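Local coordinates for chitinase (Thermococcus chitonophagus, PDB 5XSW), which probably hydrolyses chitin as an endochitinase, with this fragment holding the glycan-binding catalytic part of a longer chain behind a beta-sheet domain, at residues 110-115 with 299-304. Sequence-based numbering, arbitrary orientation.
Sequences IIYPTI and SLTMER
Ile110 and Arg304 have the nearest alpha carbons here, 8.7 Å from CA to CA, and Tyr112 and Thr301 stand farther apart still, so the space between the extended loop and the helix is spanned by side chains, chiefly that of Arg304. Residues 110-115 belong to the linker that leaves strand 98-104 of the beta domain; residues 299-304 sit within helix 288-311 of the mainly helical domain. The contact thus joins the linker to helix 288-311.

Arg304 does most of the work. Its CG points opposite the backbone N (chi1 -168°) and the chain stays extended as far as NE, which carries the guanidinium across to the loop backbone, where NH1 and NH2 both bond one oxygen, Ile111 O. NH2 lies 2.8 Å from Ile111 O, in the carbonyl plane and on a lone pair, with an N-H...O angle of 154°. NH1 reaches the same Ile111 O at 3.1 Å, more bent and tilted out of the carbonyl plane. NE makes a salt bridge with Glu328, and NH2 has a second partner, Tyr154 OH. Replacing Arg304 with an alanine is likely to leave Ile111 O without both of these donors and Glu328 without this positive partner, and to open a gap beside Ile110.

Ile110 lays CG1 3.8 Å from Arg304 NH1. Tyr112 CE1 comes equally close, 3.8 Å from Arg304 NH1, the two side chains running antiparallel with the ring turned 70° from the guanidinium; any cation-pi attraction is weak at most. Tyr112 OH is hydrogen-bonded to Glu305, next along the helix, and meets the methyl CG2 of Thr301 at 3.5 Å. One water ties the two ends together, donating to Tyr112 OH and accepting from Arg304 NH1, its oxygen 2.9 Å from each.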
ATOM      1  N   ILE A 110      -4.795   1.844  24.376  1.00 30.55           N
ATOM      2  CA  ILE A 110      -3.852   0.865  23.858  1.00 24.02           C
ATOM      3  C   ILE A 110      -2.766   0.622  24.862  1.00 23.43           C
ATOM      4  O   ILE A 110      -2.236   1.580  25.498  1.00 30.65           O
ATOM      5  CB  ILE A 110      -3.257   1.343  22.484  1.00 23.83           C
ATOM      6  CG1 ILE A 110      -2.361   0.251  21.912  1.00 27.59           C
ATOM      7  CG2 ILE A 110      -2.508   2.670  22.616  1.00 29.03           C
ATOM      8  CD1 ILE A 110      -2.209   0.439  20.299  1.00 26.28           C
ATOM      9  N   ILE A 111      -2.455  -0.652  25.058  1.00 21.95           N
ATOM     10  CA  ILE A 111      -1.429  -1.035  26.031  1.00 21.46           C
ATOM     11  C   ILE A 111      -0.034  -1.163  25.417  1.00 29.39           C
ATOM     12  O   ILE A 111       0.172  -2.003  24.520  1.00 27.83           O
ATOM     13  CB  ILE A 111      -1.768  -2.367  26.718  1.00 27.10           C
ATOM     14  CG1 ILE A 111      -3.108  -2.259  27.501  1.00 26.04           C
ATOM     15  CG2 ILE A 111      -0.547  -2.834  27.653  1.00 23.77           C
ATOM     16  CD1 ILE A 111      -3.641  -3.659  27.878  1.00 29.37           C
ATOM     17  N   TYR A 112       0.910  -0.335  25.876  1.00 22.47           N
ATOM     18  CA  TYR A 112       2.306  -0.478  25.466  1.00 26.37           C
ATOM     19  C   TYR A 112       3.127  -0.726  26.745  1.00 30.36           C
ATOM     20  O   TYR A 112       3.442   0.203  27.442  1.00 31.02           O
ATOM     21  CB  TYR A 112       2.824   0.781  24.752  1.00 26.31           C
ATOM     22  CG  TYR A 112       2.382   0.806  23.291  1.00 29.24           C
ATOM     23  CD1 TYR A 112       2.843  -0.186  22.404  1.00 20.56           C
ATOM     24  CD2 TYR A 112       1.489   1.766  22.824  1.00 28.94           C
ATOM     25  CE1 TYR A 112       2.403  -0.208  21.021  1.00 23.10           C
ATOM     26  CE2 TYR A 112       1.052   1.761  21.470  1.00 24.51           C
ATOM     27  CZ  TYR A 112       1.549   0.763  20.590  1.00 23.53           C
ATOM     28  OH  TYR A 112       1.128   0.757  19.273  1.00 24.28           O
ATOM     29  N   PRO A 113       3.508  -1.952  26.986  1.00 27.38           N
ATOM     30  CA  PRO A 113       4.116  -2.255  28.285  1.00 32.63           C
ATOM     31  C   PRO A 113       5.468  -1.570  28.485  1.00 35.27           C
ATOM     32  O   PRO A 113       6.193  -1.281  27.543  1.00 29.95           O
ATOM     33  CB  PRO A 113       4.298  -3.769  28.249  1.00 31.29           C
ATOM     34  CG  PRO A 113       3.482  -4.276  27.006  1.00 31.96           C
ATOM     35  CD  PRO A 113       3.381  -3.132  26.089  1.00 25.13           C
ATOM     36  N   THR A 114       5.803  -1.310  29.741  1.00 31.07           N
ATOM     37  CA  THR A 114       7.144  -0.856  30.098  1.00 30.96           C
ATOM     38  C   THR A 114       8.066  -2.056  30.272  1.00 27.39           C
ATOM     39  O   THR A 114       7.811  -2.967  31.055  1.00 37.23           O
ATOM     40  CB  THR A 114       7.108  -0.013  31.396  1.00 33.25           C
ATOM     41  OG1 THR A 114       6.386   1.158  31.100  1.00 33.75           O
ATOM     42  CG2 THR A 114       8.547   0.415  31.826  1.00 31.09           C
ATOM     43  N   ILE A 115       9.127  -2.100  29.498  1.00 29.34           N
ATOM     44  CA  ILE A 115      10.039  -3.234  29.597  1.00 25.92           C
ATOM     45  C   ILE A 115      10.978  -2.989  30.824  1.00 29.57           C
ATOM     46  O   ILE A 115      11.205  -3.882  31.631  1.00 33.21           O
ATOM     47  CB  ILE A 115      10.928  -3.395  28.331  1.00 31.92           C
ATOM     48  CG1 ILE A 115      10.080  -3.400  27.029  1.00 34.71           C
ATOM     49  CG2 ILE A 115      11.867  -4.618  28.491  1.00 29.96           C
ATOM     50  CD1 ILE A 115       9.011  -4.482  27.042  1.00 30.60           C
ATOM     51  N   SER A 299       4.735  -2.414  10.733  1.00 19.42           N
ATOM     52  CA  SER A 299       3.618  -3.017  10.013  1.00 20.91           C
ATOM     53  C   SER A 299       2.675  -3.798  10.944  1.00 21.90           C
ATOM     54  O   SER A 299       1.445  -3.738  10.816  1.00 20.65           O
ATOM     55  CB  SER A 299       4.157  -3.972   8.917  1.00 22.43           C
ATOM     56  OG  SER A 299       3.083  -4.360   8.059  1.00 27.46           O
ATOM     57  N   LEU A 300       3.259  -4.580  11.836  1.00 20.13           N
ATOM     58  CA  LEU A 300       2.507  -5.315  12.840  1.00 20.81           C
ATOM     59  C   LEU A 300       1.799  -4.367  13.799  1.00 21.68           C
ATOM     60  O   LEU A 300       0.650  -4.561  14.156  1.00 21.92           O
ATOM     61  CB  LEU A 300       3.434  -6.246  13.603  1.00 20.88           C
ATOM     62  CG  LEU A 300       4.000  -7.386  12.766  1.00 21.15           C
ATOM     63  CD1 LEU A 300       5.286  -7.917  13.366  1.00 22.40           C
ATOM     64  CD2 LEU A 300       2.968  -8.481  12.628  1.00 18.40           C
ATOM     65  N   THR A 301       2.500  -3.310  14.170  1.00 19.64           N
ATOM     66  CA  THR A 301       1.973  -2.309  15.070  1.00 22.06           C
ATOM     67  C   THR A 301       0.749  -1.668  14.442  1.00 28.00           C
ATOM     68  O   THR A 301      -0.227  -1.410  15.113  1.00 22.73           O
ATOM     69  CB  THR A 301       3.027  -1.240  15.386  1.00 23.98           C
ATOM     70  OG1 THR A 301       4.060  -1.824  16.177  1.00 21.63           O
ATOM     71  CG2 THR A 301       2.413  -0.074  16.130  1.00 21.96           C
ATOM     72  N   MET A 302       0.806  -1.453  13.137  1.00 21.84           N
ATOM     73  CA  MET A 302      -0.286  -0.835  12.423  1.00 20.99           C
ATOM     74  C   MET A 302      -1.550  -1.674  12.563  1.00 21.60           C
ATOM     75  O   MET A 302      -2.615  -1.136  12.759  1.00 22.63           O
ATOM     76  CB  MET A 302       0.064  -0.673  10.945  1.00 20.68           C
ATOM     77  CG  MET A 302      -1.090  -0.209  10.074  1.00 25.21           C
ATOM     78  SD  MET A 302      -2.143  -1.548   9.490  1.00 31.35           S
ATOM     79  CE  MET A 302      -1.137  -2.220   8.174  1.00 29.33           C
ATOM     80  N   GLU A 303      -1.425  -2.989  12.480  1.00 20.23           N
ATOM     81  CA  GLU A 303      -2.599  -3.833  12.607  1.00 21.85           C
ATOM     82  C   GLU A 303      -3.231  -3.657  13.985  1.00 25.32           C
ATOM     83  O   GLU A 303      -4.429  -3.471  14.101  1.00 21.99           O
ATOM     84  CB  GLU A 303      -2.222  -5.299  12.435  1.00 21.95           C
ATOM     85  CG  GLU A 303      -1.529  -5.656  11.137  1.00 24.50           C
ATOM     86  CD  GLU A 303      -1.056  -7.090  11.131  1.00 24.85           C
ATOM     87  OE1 GLU A 303      -1.774  -7.939  11.670  1.00 23.05           O
ATOM     88  OE2 GLU A 303       0.030  -7.364  10.608  1.00 21.22           O
ATOM     89  N   ARG A 304      -2.395  -3.675  15.014  1.00 22.15           N
ATOM     90  CA  ARG A 304      -2.858  -3.557  16.383  1.00 25.25           C
ATOM     91  C   ARG A 304      -3.502  -2.210  16.635  1.00 19.82           C
ATOM     92  O   ARG A 304      -4.560  -2.138  17.227  1.00 22.70           O
ATOM     93  CB  ARG A 304      -1.700  -3.777  17.353  1.00 24.02           C
ATOM     94  CG  ARG A 304      -2.112  -3.952  18.802  1.00 20.33           C
ATOM     95  CD  ARG A 304      -1.043  -4.687  19.581  1.00 24.41           C
ATOM     96  NE  ARG A 304      -1.315  -4.796  21.007  1.00 23.02           N
ATOM     97  CZ  ARG A 304      -0.915  -3.918  21.914  1.00 24.49           C
ATOM     98  NH1 ARG A 304      -0.240  -2.842  21.556  1.00 20.57           N
ATOM     99  NH2 ARG A 304      -1.198  -4.115  23.187  1.00 24.13           N
TER
HETATM  100  O   HOH W   1       0.830  -2.063  18.975  1.00 21.73           O